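Local coordinates for AlgW protein (Pseudomonas aeruginosa, PDB 7CO3) that probably cleaves proteins as an HtrA-type serine protease, and carries a PDZ domain beside its trypsin-like protease domain, at residues B[69-74]-B[129-134]; B[165-170]-B[236-241]; B[215-220]-B[255-260]; B[276-281]-B[348-353]; B[352-357]-B[369-374]. The protein carries 1 engineered substitution. All coordinates share one frame; numbering follows the deposited sequence.

Interaction 1: residues B[69-74]-B[129-134]; sequences LYTTKM and DQIIVA
Thr72 O is held by two backbone N-H groups, Asp129 N at 2.7 Å and Gln130 N at 3.3 Å. Both residues face Thr72, which makes this a classic beta bulge. It lies at the end of the antiparallel pairing of 66-72 with 130-134, strands that close the six-stranded barrel of the trypsin-like domain. Beyond the bulge the pairing is regular. Tyr70 and Ile132 form a hydrogen-bonded pair, and the bond from Ile132 N to Tyr70 O is 2.9 Å long and nearly straight (175°).

Leu69, Thr71, Ile131 and Val133 share one face of the sheet. There Leu69 CD2 reaches Val133 CG2 at 3.5 Å, the two side chains lying alongside and pointing the same way. Thr71 turns its methyl CG2 to Ile131, while its OG1 is hydrogen-bonded to Ser105 on strand 104-113. The Leu69 and Ile131 side chains of this face pack on helix 122-125.

On the other face the Tyr70 ring has Ala134 CB at its edge, 3.8 Å from CE2. Thr72 and Gln130 run side by side, with OG1 of Thr72 3.4 Å from CB of Gln130. A water lies within hydrogen-bonding distance of Tyr70 O (3.0 Å) and is also hydrogen-bonded to Thr72 OG1.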
# COMPACT_ATOMS: atom_id res chain seq x y z
N LEU B 69 21.47 1.59 -8.99
CA LEU B 69 21.95 1.89 -10.33
C LEU B 69 21.61 3.35 -10.65
O LEU B 69 20.47 3.78 -10.45
CB LEU B 69 21.31 0.99 -11.40
CG LEU B 69 21.69 -0.51 -11.55
CD1 LEU B 69 21.15 -1.04 -12.85
CD2 LEU B 69 23.23 -0.79 -11.46
N TYR B 70 22.61 4.08 -11.16
CA TYR B 70 22.48 5.45 -11.67
C TYR B 70 23.03 5.46 -13.08
O TYR B 70 24.23 5.22 -13.27
CB TYR B 70 23.24 6.45 -10.80
CG TYR B 70 22.91 6.35 -9.34
CD1 TYR B 70 21.69 6.80 -8.86
CD2 TYR B 70 23.80 5.77 -8.45
CE1 TYR B 70 21.36 6.69 -7.52
CE2 TYR B 70 23.48 5.65 -7.12
CZ TYR B 70 22.27 6.11 -6.66
OH TYR B 70 21.97 5.99 -5.34
N THR B 71 22.17 5.75 -14.05
CA THR B 71 22.50 5.66 -15.46
C THR B 71 22.33 7.04 -16.11
O THR B 71 21.40 7.79 -15.78
CB THR B 71 21.63 4.60 -16.19
OG1 THR B 71 20.24 4.98 -16.19
CG2 THR B 71 21.76 3.26 -15.52
N THR B 72 23.25 7.37 -17.02
CA THR B 72 23.16 8.59 -17.81
C THR B 72 23.10 8.21 -19.28
O THR B 72 23.82 7.32 -19.73
CB THR B 72 24.31 9.55 -17.52
OG1 THR B 72 25.54 8.82 -17.47
CG2 THR B 72 24.11 10.22 -16.18
N LYS B 73 22.21 8.90 -20.00
CA LYS B 73 21.79 8.58 -21.36
C LYS B 73 21.44 9.88 -22.06
O LYS B 73 21.37 10.93 -21.43
CB LYS B 73 20.58 7.63 -21.35
CG LYS B 73 20.17 7.09 -22.70
CD LYS B 73 18.69 6.73 -22.76
CE LYS B 73 18.41 5.69 -23.84
NZ LYS B 73 18.87 6.11 -25.19
N MET B 74 21.24 9.82 -23.37
CA MET B 74 20.77 11.00 -24.10
C MET B 74 19.32 10.85 -24.55
O MET B 74 18.92 9.79 -25.05
CB MET B 74 21.68 11.30 -25.31
CG MET B 74 23.03 11.88 -24.91
SD MET B 74 22.92 13.62 -24.41
CE MET B 74 21.81 14.26 -25.66
N ASP B 129 24.80 5.43 -21.47
CA ASP B 129 26.19 5.67 -21.84
C ASP B 129 27.12 5.47 -20.67
O ASP B 129 28.28 5.09 -20.86
CB ASP B 129 26.32 7.07 -22.46
CG ASP B 129 25.38 7.26 -23.66
OD1 ASP B 129 25.26 6.33 -24.49
OD2 ASP B 129 24.73 8.32 -23.77
N GLN B 130 26.64 5.65 -19.44
CA GLN B 130 27.39 5.30 -18.25
C GLN B 130 26.44 4.67 -17.23
O GLN B 130 25.27 5.07 -17.13
CB GLN B 130 28.08 6.52 -17.67
CG GLN B 130 29.03 6.24 -16.55
CD GLN B 130 29.56 7.51 -15.92
OE1 GLN B 130 28.83 8.25 -15.26
NE2 GLN B 130 30.83 7.78 -16.15
N ILE B 131 26.95 3.69 -16.49
CA ILE B 131 26.18 2.97 -15.46
C ILE B 131 27.05 2.89 -14.21
O ILE B 131 28.10 2.26 -14.23
CB ILE B 131 25.77 1.56 -15.91
CG1 ILE B 131 24.94 1.62 -17.18
CG2 ILE B 131 24.94 0.82 -14.84
CD1 ILE B 131 24.83 0.30 -17.89
N ILE B 132 26.60 3.54 -13.14
CA ILE B 132 27.24 3.45 -11.83
C ILE B 132 26.45 2.49 -10.94
O ILE B 132 25.22 2.56 -10.86
CB ILE B 132 27.38 4.82 -11.16
CG1 ILE B 132 28.29 5.72 -12.01
CG2 ILE B 132 27.92 4.67 -9.76
CD1 ILE B 132 27.63 6.95 -12.58
N VAL B 133 27.19 1.60 -10.28
CA VAL B 133 26.68 0.67 -9.30
C VAL B 133 27.08 1.20 -7.93
O VAL B 133 28.26 1.52 -7.71
CB VAL B 133 27.26 -0.74 -9.54
CG1 VAL B 133 27.11 -1.58 -8.31
CG2 VAL B 133 26.64 -1.40 -10.77
N ALA B 134 26.12 1.32 -7.02
CA ALA B 134 26.40 1.77 -5.66
C ALA B 134 25.98 0.68 -4.68
O ALA B 134 24.79 0.34 -4.59
CB ALA B 134 25.70 3.10 -5.35
O HOH W 1 25.44 7.56 -14.77

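Interaction 2: residues B[165-170]-B[236-241]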
# COMPACT_ATOMS: atom_id res chain seq x y z
N PRO B 165 29.31 -9.42 -1.81
CA PRO B 165 28.28 -10.31 -1.26
C PRO B 165 27.31 -10.76 -2.34
O PRO B 165 26.73 -9.93 -3.04
CB PRO B 165 27.58 -9.44 -0.21
CG PRO B 165 27.67 -8.03 -0.78
CD PRO B 165 28.91 -8.00 -1.70
N ALA B 166 27.12 -12.06 -2.49
CA ALA B 166 26.23 -12.58 -3.51
C ALA B 166 24.90 -13.02 -2.91
O ALA B 166 24.83 -13.54 -1.79
CB ALA B 166 26.89 -13.72 -4.29
N MET B 167 23.84 -12.81 -3.67
CA MET B 167 22.51 -13.25 -3.28
C MET B 167 22.44 -14.78 -3.26
O MET B 167 22.98 -15.45 -4.14
CB MET B 167 21.50 -12.71 -4.29
CG MET B 167 20.10 -13.01 -3.91
SD MET B 167 19.61 -12.03 -2.49
CE MET B 167 19.67 -10.42 -3.23
N THR B 168 21.76 -15.31 -2.25
CA THR B 168 21.36 -16.72 -2.26
C THR B 168 20.12 -16.86 -3.13
O THR B 168 19.31 -15.94 -3.23
CB THR B 168 21.03 -17.21 -0.85
OG1 THR B 168 22.14 -16.96 0.01
CG2 THR B 168 20.76 -18.70 -0.85
N LEU B 169 19.97 -18.02 -3.75
CA LEU B 169 18.83 -18.24 -4.64
C LEU B 169 17.71 -18.98 -3.92
O LEU B 169 17.95 -19.94 -3.20
CB LEU B 169 19.26 -19.05 -5.85
CG LEU B 169 20.36 -18.44 -6.71
CD1 LEU B 169 20.68 -19.49 -7.77
CD2 LEU B 169 19.93 -17.10 -7.37
N GLY B 170 16.48 -18.51 -4.13
CA GLY B 170 15.31 -19.25 -3.73
C GLY B 170 14.83 -20.15 -4.86
O GLY B 170 15.50 -20.33 -5.88
N GLY B 236 15.07 -14.50 2.99
CA GLY B 236 16.08 -13.70 2.30
C GLY B 236 16.62 -14.30 1.02
O GLY B 236 17.58 -13.76 0.48
N ASN B 237 16.04 -15.39 0.51
CA ASN B 237 16.52 -15.96 -0.74
C ASN B 237 15.82 -15.31 -1.91
O ASN B 237 14.63 -15.03 -1.85
CB ASN B 237 16.33 -17.48 -0.79
CG ASN B 237 16.89 -18.19 0.42
OD1 ASN B 237 18.09 -18.23 0.62
ND2 ASN B 237 16.00 -18.74 1.25
N LEU B 238 16.55 -15.16 -3.01
CA LEU B 238 16.03 -14.48 -4.19
C LEU B 238 15.00 -15.33 -4.93
O LEU B 238 15.31 -16.44 -5.38
CB LEU B 238 17.17 -14.14 -5.14
CG LEU B 238 16.82 -13.40 -6.42
CD1 LEU B 238 16.32 -11.96 -6.11
CD2 LEU B 238 18.03 -13.42 -7.37
N ILE B 239 13.81 -14.77 -5.12
CA ILE B 239 12.77 -15.40 -5.93
C ILE B 239 12.42 -14.61 -7.18
O ILE B 239 11.74 -15.16 -8.07
CB ILE B 239 11.50 -15.67 -5.10
CG1 ILE B 239 10.92 -14.36 -4.50
CG2 ILE B 239 11.83 -16.66 -3.97
CD1 ILE B 239 9.56 -14.56 -3.83
N GLY B 240 12.85 -13.37 -7.33
CA GLY B 240 12.48 -12.67 -8.55
C GLY B 240 13.19 -11.34 -8.68
O GLY B 240 13.89 -10.89 -7.77
N ILE B 241 13.02 -10.74 -9.84
CA ILE B 241 13.56 -9.43 -10.18
C ILE B 241 12.36 -8.51 -10.38
O ILE B 241 11.58 -8.71 -11.31
CB ILE B 241 14.44 -9.44 -11.45
CG1 ILE B 241 15.50 -10.52 -11.39
CG2 ILE B 241 15.08 -8.05 -11.65
CD1 ILE B 241 16.58 -10.21 -10.38
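Met167 and Leu238 meet because each turns its CG opposite its own backbone N, with chi1 of -175° and -178°. The side chains then cross at about a right angle. Met167 CG sits only 3.4 Å from Leu238 CB, tighter than usual van der Waals contact. A bend at chi2 then brings Met167 SD to 4.0 Å from Gly236 O, a buried carbonyl with no polar partner in the model.

Two backbone bonds join the segments. Leu238 N donates to Thr168 O at 2.9 Å. Gly170 N donates to Leu238 O at 2.7 Å, from well above the carbonyl plane (38° out of it) and so not onto a lone pair. Together they make a single bridge between Leu169 and Leu238, not a continuing strand pair.

Thr168 and Asn237 lie side by side. The methyl CG2 of Thr168 approaches Asn237 OD1 at 3.1 Å. CB of Asn237 covers the backbone of Gly170, lying 3.5 Å from Gly170 N. Leu169 CD2 meets Leu238 CD2 at 4.1 Å.

The loop 165-170 belongs to the connection between the two barrels of the trypsin-like domain. Met167 is backbone-bonded to Ile111 of the first barrel, and Leu238 lies on strand 238-245 of the second. Arg61 of helix 56-62 touches Thr168 and Asn237. The contact thus joins the barrels by apolar side-chain packing, and its direct polar links are both backbone bonds.

Interaction 3: residues B[215-220]-B[255-260]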
# COMPACT_ATOMS: atom_id res chain seq x y z
N PHE B 215 5.20 -13.59 -14.74
CA PHE B 215 5.43 -12.74 -13.57
C PHE B 215 4.88 -13.36 -12.28
O PHE B 215 3.82 -13.97 -12.25
CB PHE B 215 4.81 -11.36 -13.76
CG PHE B 215 5.51 -10.49 -14.76
CD1 PHE B 215 6.76 -9.93 -14.47
CD2 PHE B 215 4.94 -10.22 -15.98
CE1 PHE B 215 7.42 -9.13 -15.41
CE2 PHE B 215 5.61 -9.41 -16.92
CZ PHE B 215 6.84 -8.88 -16.63
N ILE B 216 5.65 -13.21 -11.24
CA ILE B 216 5.15 -13.21 -9.88
C ILE B 216 4.49 -11.86 -9.62
O ILE B 216 5.03 -10.81 -10.02
CB ILE B 216 6.31 -13.46 -8.90
CG1 ILE B 216 6.99 -14.80 -9.23
CG2 ILE B 216 5.78 -13.49 -7.49
CD1 ILE B 216 8.41 -14.95 -8.57
N GLN B 217 3.33 -11.88 -8.97
CA GLN B 217 2.62 -10.68 -8.54
C GLN B 217 2.79 -10.53 -7.02
O GLN B 217 2.76 -11.51 -6.28
CB GLN B 217 1.14 -10.75 -8.94
CG GLN B 217 0.38 -9.43 -8.83
CD GLN B 217 -1.09 -9.55 -9.18
OE1 GLN B 217 -1.47 -10.13 -10.20
NE2 GLN B 217 -1.94 -8.98 -8.31
N THR B 218 2.97 -9.29 -6.53
CA THR B 218 3.16 -9.10 -5.09
C THR B 218 2.52 -7.80 -4.66
O THR B 218 2.48 -6.84 -5.42
CB THR B 218 4.66 -9.09 -4.69
OG1 THR B 218 4.78 -8.89 -3.28
CG2 THR B 218 5.41 -7.95 -5.40
N ASP B 219 2.02 -7.75 -3.41
CA ASP B 219 1.55 -6.46 -2.91
C ASP B 219 2.61 -5.73 -2.07
O ASP B 219 2.32 -4.67 -1.56
CB ASP B 219 0.22 -6.60 -2.16
CG ASP B 219 0.32 -7.46 -0.90
OD1 ASP B 219 1.38 -8.09 -0.67
OD2 ASP B 219 -0.68 -7.50 -0.14
N ALA B 220 3.85 -6.24 -2.00
CA ALA B 220 4.92 -5.43 -1.41
C ALA B 220 5.08 -4.15 -2.22
O ALA B 220 5.14 -4.19 -3.45
CB ALA B 220 6.23 -6.21 -1.37
N ILE B 255 -0.11 -3.63 -6.58
CA ILE B 255 -0.13 -4.58 -7.70
C ILE B 255 1.23 -4.46 -8.40
O ILE B 255 1.40 -3.66 -9.32
CB ILE B 255 -1.29 -4.31 -8.66
CG1 ILE B 255 -2.65 -4.22 -7.93
CG2 ILE B 255 -1.31 -5.37 -9.83
CD1 ILE B 255 -3.06 -5.43 -7.27
N GLY B 256 2.22 -5.24 -7.99
CA GLY B 256 3.54 -5.22 -8.62
C GLY B 256 3.95 -6.58 -9.18
O GLY B 256 3.42 -7.59 -8.77
N PHE B 257 4.97 -6.60 -10.04
CA PHE B 257 5.30 -7.77 -10.85
C PHE B 257 6.80 -8.01 -10.87
O PHE B 257 7.56 -7.08 -11.12
CB PHE B 257 4.79 -7.58 -12.27
CG PHE B 257 3.33 -7.38 -12.35
CD1 PHE B 257 2.47 -8.45 -12.12
CD2 PHE B 257 2.79 -6.12 -12.63
CE1 PHE B 257 1.10 -8.28 -12.20
CE2 PHE B 257 1.43 -5.95 -12.68
CZ PHE B 257 0.58 -7.02 -12.46
N ALA B 258 7.21 -9.25 -10.57
CA ALA B 258 8.61 -9.62 -10.54
C ALA B 258 8.86 -10.78 -11.51
O ALA B 258 8.02 -11.67 -11.64
CB ALA B 258 9.06 -9.99 -9.11
N ILE B 259 10.01 -10.74 -12.20
CA ILE B 259 10.42 -11.85 -13.08
C ILE B 259 10.94 -13.00 -12.23
O ILE B 259 11.89 -12.80 -11.48
CB ILE B 259 11.46 -11.37 -14.09
CG1 ILE B 259 10.88 -10.26 -14.96
CG2 ILE B 259 11.96 -12.55 -14.96
CD1 ILE B 259 11.94 -9.40 -15.70
N PRO B 260 10.37 -14.19 -12.33
CA PRO B 260 10.80 -15.32 -11.49
C PRO B 260 12.27 -15.68 -11.70
O PRO B 260 12.81 -15.56 -12.80
CB PRO B 260 9.90 -16.47 -11.95
CG PRO B 260 8.87 -15.90 -12.73
CD PRO B 260 9.41 -14.62 -13.36
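The rings of Phe215 and Phe257 have their centroids 5.9 Å apart and their planes at 57°. The edge of the Phe215 ring receives the carbonyl of Ala258, with Ala258 O 3.6 Å from Phe215 CD1. Phe257 CB lies 3.8 Å from Phe215 CD1. Ile259 CG1 lies 3.7 Å from Phe215 CE1. The Phe257 ring is met by the extended chain of Gln217, with Gln217 CG 3.6 Å from Phe257 CE1. The Gln217 amide is turned 71° from the ring plane. Its OE1 takes a hydrogen bond from Arg204 NE, and its NE2 is bonded to Thr193 OG1 of a second subunit. Val190 of that subunit packs on Phe257 and Gln217.

Four backbone hydrogen bonds hold the antiparallel strands. Two link Ile216 with Ala258, the shorter being Ala258 N to Ile216 O at 2.7 Å, and two link Thr218 with Gly256. Away from the aromatic rings, the Ile216 and Pro260 side chains pass each other in opposite directions, with Ile216 CD1 3.8 Å from Pro260 CA. Thr218 OG1 accepts from Ala220 N at 3.1 Å, an ST turn that ends the strand, and is also bonded to Ile198 O.

The pair lies inside the second barrel of the protease domain. Strand 193-204 flanks 215-218, strand 238-245 flanks 256-260, and helix 261-274 starts right after Pro260.

Interaction 4: residues B[276-281]-B[348-353]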
# COMPACT_ATOMS: atom_id res chain seq x y z
N GLN B 276 23.93 -12.72 -25.57
CA GLN B 276 22.50 -12.54 -25.72
C GLN B 276 21.91 -13.91 -25.47
O GLN B 276 22.60 -14.85 -25.07
CB GLN B 276 22.14 -12.00 -27.10
CG GLN B 276 22.22 -13.05 -28.21
CD GLN B 276 22.20 -12.46 -29.62
OE1 GLN B 276 21.31 -12.77 -30.42
NE2 GLN B 276 23.18 -11.62 -29.92
N VAL B 277 20.61 -14.04 -25.70
CA VAL B 277 19.95 -15.33 -25.63
C VAL B 277 19.59 -15.72 -27.05
O VAL B 277 19.00 -14.92 -27.79
CB VAL B 277 18.73 -15.32 -24.70
CG1 VAL B 277 18.21 -16.74 -24.50
CG2 VAL B 277 19.13 -14.68 -23.37
N ILE B 278 19.98 -16.93 -27.41
CA ILE B 278 19.76 -17.52 -28.73
C ILE B 278 18.41 -18.20 -28.68
O ILE B 278 18.22 -19.15 -27.92
CB ILE B 278 20.89 -18.51 -29.07
CG1 ILE B 278 22.26 -17.88 -28.79
CG2 ILE B 278 20.71 -19.18 -30.45
CD1 ILE B 278 22.55 -16.63 -29.60
N ARG B 279 17.45 -17.68 -29.43
CA ARG B 279 16.15 -18.33 -29.44
C ARG B 279 15.96 -19.05 -30.76
O ARG B 279 16.54 -18.69 -31.78
CB ARG B 279 15.02 -17.33 -29.21
CG ARG B 279 15.07 -16.76 -27.79
CD ARG B 279 14.05 -15.68 -27.52
NE ARG B 279 14.48 -14.91 -26.36
CZ ARG B 279 14.16 -15.24 -25.12
NH1 ARG B 279 14.62 -14.53 -24.10
NH2 ARG B 279 13.37 -16.29 -24.91
N GLY B 280 15.16 -20.11 -30.71
CA GLY B 280 14.68 -20.69 -31.95
C GLY B 280 13.65 -19.76 -32.54
O GLY B 280 12.73 -19.30 -31.85
N TRP B 281 13.78 -19.49 -33.83
CA TRP B 281 13.09 -18.39 -34.47
C TRP B 281 12.31 -18.87 -35.67
O TRP B 281 12.84 -19.56 -36.55
CB TRP B 281 14.10 -17.37 -34.91
CG TRP B 281 13.78 -16.54 -36.07
CD1 TRP B 281 14.31 -16.65 -37.33
CD2 TRP B 281 12.93 -15.41 -36.08
NE1 TRP B 281 13.81 -15.64 -38.12
CE2 TRP B 281 12.96 -14.87 -37.37
CE3 TRP B 281 12.13 -14.80 -35.12
CZ2 TRP B 281 12.22 -13.75 -37.73
CZ3 TRP B 281 11.40 -13.69 -35.47
CH2 TRP B 281 11.45 -13.18 -36.76
N THR B 348 14.91 -23.97 -29.24
CA THR B 348 15.45 -24.74 -30.36
C THR B 348 16.68 -24.02 -30.91
O THR B 348 16.91 -22.84 -30.64
CB THR B 348 14.47 -24.94 -31.52
OG1 THR B 348 14.36 -23.72 -32.27
CG2 THR B 348 13.08 -25.42 -31.06
N ARG B 349 17.43 -24.74 -31.74
CA ARG B 349 18.68 -24.10 -32.13
C ARG B 349 18.65 -23.70 -33.60
O ARG B 349 18.24 -24.51 -34.45
CB ARG B 349 19.90 -25.00 -31.88
CG ARG B 349 20.23 -25.39 -30.42
CD ARG B 349 19.07 -26.09 -29.74
NE ARG B 349 19.40 -26.91 -28.59
CZ ARG B 349 18.61 -27.88 -28.15
NH1 ARG B 349 17.47 -28.13 -28.78
NH2 ARG B 349 18.96 -28.60 -27.09
N PRO B 350 19.09 -22.48 -33.88
CA PRO B 350 19.02 -21.97 -35.26
C PRO B 350 19.87 -22.80 -36.21
O PRO B 350 20.89 -23.37 -35.83
CB PRO B 350 19.56 -20.54 -35.13
CG PRO B 350 19.41 -20.20 -33.68
CD PRO B 350 19.65 -21.49 -32.96
N GLY B 351 19.42 -22.86 -37.46
CA GLY B 351 20.08 -23.66 -38.47
C GLY B 351 19.60 -25.08 -38.55
O GLY B 351 19.89 -25.77 -39.55
N GLN B 352 18.86 -25.55 -37.55
CA GLN B 352 18.35 -26.91 -37.51
C GLN B 352 17.10 -27.04 -38.38
O GLN B 352 16.32 -26.09 -38.53
CB GLN B 352 18.07 -27.27 -36.05
CG GLN B 352 16.94 -28.23 -35.77
CD GLN B 352 17.13 -28.86 -34.42
OE1 GLN B 352 18.22 -29.32 -34.09
NE2 GLN B 352 16.07 -28.88 -33.61
N LYS B 353 16.94 -28.22 -38.98
CA LYS B 353 15.79 -28.54 -39.83
C LYS B 353 14.74 -29.24 -38.98
O LYS B 353 15.03 -30.28 -38.37
CB LYS B 353 16.20 -29.44 -40.99
CG LYS B 353 17.18 -28.84 -41.99
CD LYS B 353 16.60 -27.62 -42.68
CE LYS B 353 17.13 -27.51 -44.09
NZ LYS B 353 18.49 -28.10 -44.23
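Thr348 meets Gly280 through its hydroxyl. From CB, the OG1 branch stands between the backbone N and the carbonyl carbon (chi1 76°) and comes to 3.1 Å from Gly280 CA. It is 4.0 Å from Gly280 N. The hydroxyl is not left without a partner, because it is hydrogen-bonded to Val345 O near the end of helix 338-346. The carbonyl O of Thr348 lies 3.2 Å from Gly280 N, but the angle is too poor for a hydrogen bond. Gly280 is instead backbone-bonded to Ala346.

A second touch is apolar. The Ile278 and Pro350 side chains cross at about a right angle, with Ile278 CG2 3.6 Å from Pro350 CD and also beside its CG. Pro350 CG also rests 3.8 Å from Arg279 O. Pro350 is held in a type II turn from Arg349 to Gln352, in which the bond from Gln352 N to Arg349 O is weak.

The segment 276-281 follows helix 261-274 of the protease domain and leads into the PDZ domain. Arg279 points away from the turn and forms a salt bridge with Asp149 on the protease side. The contact itself is small and lies at the surface. It rests mainly on close packing against Thr348 and Pro350, without a direct hydrogen bond between the segments.

Interaction 5: residues B[352-357]-B[369-374]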
# COMPACT_ATOMS: atom_id res chain seq x y z
N GLN B 352 18.86 -25.55 -37.55
CA GLN B 352 18.35 -26.91 -37.51
C GLN B 352 17.10 -27.04 -38.38
O GLN B 352 16.32 -26.09 -38.53
CB GLN B 352 18.07 -27.27 -36.05
CG GLN B 352 16.94 -28.23 -35.77
CD GLN B 352 17.13 -28.86 -34.42
OE1 GLN B 352 18.22 -29.32 -34.09
NE2 GLN B 352 16.07 -28.88 -33.61
N LYS B 353 16.94 -28.22 -38.98
CA LYS B 353 15.79 -28.54 -39.83
C LYS B 353 14.74 -29.24 -38.98
O LYS B 353 15.03 -30.28 -38.37
CB LYS B 353 16.20 -29.44 -40.99
CG LYS B 353 17.18 -28.84 -41.99
CD LYS B 353 16.60 -27.62 -42.68
CE LYS B 353 17.13 -27.51 -44.09
NZ LYS B 353 18.49 -28.10 -44.23
N ILE B 354 13.53 -28.70 -38.94
CA ILE B 354 12.43 -29.37 -38.25
C ILE B 354 11.16 -29.26 -39.08
O ILE B 354 10.97 -28.32 -39.85
CB ILE B 354 12.23 -28.89 -36.79
CG1 ILE B 354 12.44 -27.38 -36.53
CG2 ILE B 354 13.24 -29.59 -35.89
CD1 ILE B 354 11.53 -26.37 -37.17
N SER B 355 10.31 -30.26 -38.92
CA SER B 355 9.15 -30.43 -39.77
C SER B 355 7.93 -29.78 -39.13
O SER B 355 7.83 -29.70 -37.91
CB SER B 355 8.88 -31.91 -40.02
OG SER B 355 8.24 -32.48 -38.90
N ILE B 356 7.01 -29.32 -39.98
CA ILE B 356 5.81 -28.62 -39.54
C ILE B 356 4.62 -29.06 -40.38
O ILE B 356 4.73 -29.25 -41.59
CB ILE B 356 5.97 -27.08 -39.59
CG1 ILE B 356 4.77 -26.40 -38.97
CG2 ILE B 356 6.01 -26.56 -40.98
CD1 ILE B 356 4.82 -26.29 -37.54
N VAL B 357 3.47 -29.18 -39.72
CA VAL B 357 2.27 -29.77 -40.30
C VAL B 357 1.12 -28.78 -40.24
O VAL B 357 0.71 -28.36 -39.15
CB VAL B 357 1.86 -31.04 -39.55
CG1 VAL B 357 0.56 -31.51 -40.07
CG2 VAL B 357 2.89 -32.09 -39.66
N ALA B 369 10.99 -26.58 -42.24
CA ALA B 369 11.55 -25.26 -42.01
C ALA B 369 12.92 -25.37 -41.35
O ALA B 369 13.13 -26.23 -40.49
CB ALA B 369 10.61 -24.41 -41.12
N GLU B 370 13.85 -24.51 -41.77
CA GLU B 370 15.16 -24.40 -41.14
C GLU B 370 15.08 -23.36 -40.03
O GLU B 370 14.80 -22.19 -40.30
CB GLU B 370 16.24 -24.02 -42.16
CG GLU B 370 17.69 -24.36 -41.74
CD GLU B 370 18.68 -24.41 -42.91
OE1 GLU B 370 19.05 -23.35 -43.45
OE2 GLU B 370 19.10 -25.53 -43.29
N VAL B 371 15.32 -23.78 -38.79
CA VAL B 371 15.17 -22.87 -37.65
C VAL B 371 16.13 -21.70 -37.81
O VAL B 371 17.35 -21.88 -37.83
CB VAL B 371 15.44 -23.59 -36.32
CG1 VAL B 371 15.37 -22.57 -35.17
CG2 VAL B 371 14.47 -24.70 -36.12
N GLY B 372 15.59 -20.49 -37.90
CA GLY B 372 16.39 -19.29 -37.90
C GLY B 372 16.71 -18.79 -36.48
O GLY B 372 16.25 -19.35 -35.48
N LEU B 373 17.53 -17.74 -36.43
CA LEU B 373 17.78 -16.95 -35.22
C LEU B 373 16.77 -15.82 -35.10
O LEU B 373 16.52 -15.10 -36.09
CB LEU B 373 19.19 -16.33 -35.25
CG LEU B 373 19.55 -15.18 -34.28
CD1 LEU B 373 20.97 -15.32 -33.72
CD2 LEU B 373 19.42 -13.77 -34.86
N ARG B 374 16.21 -15.60 -33.84
CA ARG B 374 15.27 -14.49 -33.77
C ARG B 374 16.03 -13.17 -33.68
O ARG B 374 16.97 -13.06 -32.89
CB ARG B 374 14.34 -14.63 -32.58
CG ARG B 374 13.46 -13.44 -32.39
CD ARG B 374 12.41 -13.59 -31.22
NE ARG B 374 11.35 -14.57 -31.14
CZ ARG B 374 10.12 -14.23 -30.82
NH1 ARG B 374 9.85 -12.99 -30.48
NH2 ARG B 374 9.14 -15.15 -30.80
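Strands 353-358 and 366-373 pair antiparallel as a hairpin in the PDZ domain, with Ile354 and Ala369 bonded both ways and Lys353 opposite Glu370 in a non-hydrogen-bonded pair. Ile354 N donates to Ala369 O at 2.9 Å, and Ala369 N donates to Ile354 O at 3.0 Å. A further approach, Val371 N to Gln352 O, is modelled at 2.5 Å, which is doubtfully short for a backbone bond.

Ile354 and Ala369 share a face, and Val371 turns toward Ile354 and packs closely on it, Ile354 CG1 being 3.4 Å from Val371 CG2. The chi1 of Ile354 (38°) places CG1 between the backbone N and the carbonyl carbon, on the side of Val371. CD1 of Ile354 stays beside the same methyl at 3.5 Å. Asp331 also touches Ile354, and Thr348 touches Val371.

On the other face the Lys353 chain is bent and brings NZ to Glu370, which is extended beyond CG. Lys353 NZ and Glu370 OE2 form a salt bridge at 2.8 Å, weak as a hydrogen bond. Arg374, farther along, is salt-bridged to Glu151 of the protease domain and weakly bonded to the backbone of the bound peptide. The hairpin thus has a charged outer face, where solvent would probably soften the Lys353-Glu370 attraction, and, on its other side, a tight apolar contact between Ile354 and Val371.

In the fold
From the N terminus, interaction 1 comes first and joins the two strands that close the first barrel. Interactions 2 and 3 follow and cross, since their segments alternate along the chain. They also touch: Ile241 O lies 2.7 Å from Ile259 N, a probable hydrogen bond between neighbouring strands of one sheet. Interaction 2 ties the connection between barrels to the second barrel, and interaction 3 lies within that barrel. Interaction 4 then closes a long loop that spans most of the PDZ domain, from the linker to the turn before strand 353-358. Interaction 5 starts where interaction 4 ends, sharing Gln352 and Lys353, and closes the short hairpin 353-358/366-373 of the PDZ domain.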